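Local atomic coordinates of probable thiamine pyrophosphokinase (PDB entry 3L8M), a protein that probably transfers pyrophosphate from ATP to thiamine, making thiamine diphosphate. Residues 42-47 with 83-88. Numbering follows the deposited sequence.
Sequences PQFAVG and DQAVKR
Phe-44 and Arg-88 form an off-centre cation-pi contact that packs strand 44-46, at one edge of the mixed sheet within this chain, against the C-terminal end of helix 77-87. The guanidinium carbon, Arg-88 CZ, lies 4.4 Å from the centroid of the Phe-44 ring, 28° off the ring normal, with the two planes 41° apart. The aliphatic part of the arginine packs as well: its CD comes within 3.5 Å of Phe-44 CE2. Phenylalanine suits this buried place because the far end of its ring also meets carbon, CZ lying 3.8 Å from Gln-84 CB, and CZ lies 4.0 Å from Ala-85 N, a closeness consistent with the small alanine side chain. Strand 44-46 runs parallel to strand 24-28 in the putative catalytic domain, and helix 77-87 leads into strand 92-96 of the same sheet. The guanidinium is steadied from within its own segment. Arg-88 NH1 donates to Gln-84 OE1 (2.8 Å), which lies in the guanidinium plane, and to the Gln-84 backbone O (2.9 Å), tilted from it. Gln-84 can reach because its chain turns about the CB-CG bond (chi2 -57°). Its NE2 and Arg-88 NH2 hydrogen-bond to the backbone O atoms of Lys-87 and Arg-88, respectively, of a second subunit, whose Met-1 also packs on Phe-44.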
# COMPACT_ATOMS: atom_id res chain seq x y z
N PRO A 42 6.35 11.35 7.46
CA PRO A 42 5.37 11.26 8.54
C PRO A 42 3.96 11.61 8.04
O PRO A 42 3.80 12.52 7.24
CB PRO A 42 5.87 12.29 9.55
CG PRO A 42 7.33 12.43 9.23
CD PRO A 42 7.34 12.41 7.74
N GLN A 43 2.95 10.86 8.49
CA GLN A 43 1.56 11.13 8.13
C GLN A 43 1.27 12.57 8.59
O GLN A 43 0.50 13.30 7.97
CB GLN A 43 0.63 10.17 8.89
CG GLN A 43 0.85 8.69 8.59
CD GLN A 43 0.52 8.34 7.15
OE1 GLN A 43 -0.52 8.76 6.62
NE2 GLN A 43 1.38 7.56 6.51
N PHE A 44 1.90 12.96 9.71
CA PHE A 44 1.76 14.29 10.28
C PHE A 44 2.68 14.43 11.49
O PHE A 44 3.12 13.43 12.05
CB PHE A 44 0.30 14.59 10.66
CG PHE A 44 -0.22 13.80 11.82
CD1 PHE A 44 0.10 14.16 13.13
CD2 PHE A 44 -1.07 12.72 11.61
CE1 PHE A 44 -0.43 13.48 14.21
CE2 PHE A 44 -1.61 12.02 12.69
CZ PHE A 44 -1.28 12.40 14.00
N ALA A 45 2.97 15.66 11.89
CA ALA A 45 3.85 15.87 13.02
C ALA A 45 3.40 17.02 13.91
O ALA A 45 2.77 17.97 13.45
CB ALA A 45 5.26 16.15 12.51
N VAL A 46 3.73 16.91 15.19
CA VAL A 46 3.41 17.93 16.18
C VAL A 46 4.74 18.35 16.79
O VAL A 46 5.62 17.51 16.99
CB VAL A 46 2.52 17.37 17.31
CG1 VAL A 46 2.15 18.48 18.28
CG2 VAL A 46 1.27 16.72 16.74
N GLY A 47 4.90 19.64 17.07
CA GLY A 47 6.14 20.09 17.67
C GLY A 47 6.77 21.23 16.91
O GLY A 47 6.52 21.41 15.72
N ASP A 83 -4.14 12.11 20.56
CA ASP A 83 -5.51 12.50 20.28
C ASP A 83 -5.69 12.66 18.77
O ASP A 83 -6.68 12.18 18.20
CB ASP A 83 -5.81 13.81 21.02
CG ASP A 83 -7.09 14.46 20.55
OD1 ASP A 83 -8.17 13.83 20.68
OD2 ASP A 83 -7.02 15.60 20.05
N GLN A 84 -4.74 13.32 18.12
CA GLN A 84 -4.80 13.52 16.68
C GLN A 84 -4.77 12.22 15.90
O GLN A 84 -5.28 12.16 14.78
CB GLN A 84 -3.67 14.43 16.21
CG GLN A 84 -3.89 15.89 16.51
CD GLN A 84 -5.18 16.40 15.90
OE1 GLN A 84 -5.46 16.16 14.72
NE2 GLN A 84 -5.96 17.12 16.70
N ALA A 85 -4.15 11.19 16.47
CA ALA A 85 -4.09 9.90 15.79
C ALA A 85 -5.43 9.19 15.98
O ALA A 85 -5.94 8.56 15.06
CB ALA A 85 -2.96 9.02 16.34
N VAL A 86 -5.98 9.31 17.18
CA VAL A 86 -7.27 8.69 17.49
C VAL A 86 -8.37 9.35 16.66
O VAL A 86 -9.34 8.70 16.29
CB VAL A 86 -7.60 8.79 19.02
CG1 VAL A 86 -9.04 8.37 19.29
CG2 VAL A 86 -6.67 7.86 19.81
N LYS A 87 -8.22 10.63 16.36
CA LYS A 87 -9.22 11.33 15.55
C LYS A 87 -9.25 10.83 14.11
O LYS A 87 -10.30 10.88 13.45
CB LYS A 87 -8.94 12.84 15.54
CG LYS A 87 -9.47 13.59 16.74
CD LYS A 87 -9.31 15.09 16.57
CE LYS A 87 -10.04 15.84 17.67
NZ LYS A 87 -11.49 15.51 17.63
N ARG A 88 -8.11 10.36 13.62
CA ARG A 88 -8.02 9.85 12.24
C ARG A 88 -8.35 8.36 12.14
O ARG A 88 -8.23 7.76 11.07
CB ARG A 88 -6.61 10.12 11.69
CG ARG A 88 -6.30 11.62 11.47
CD ARG A 88 -4.80 11.87 11.25
NE ARG A 88 -4.50 13.24 10.82
CZ ARG A 88 -4.73 14.34 11.55
NH1 ARG A 88 -5.27 14.24 12.75
NH2 ARG A 88 -4.42 15.54 11.07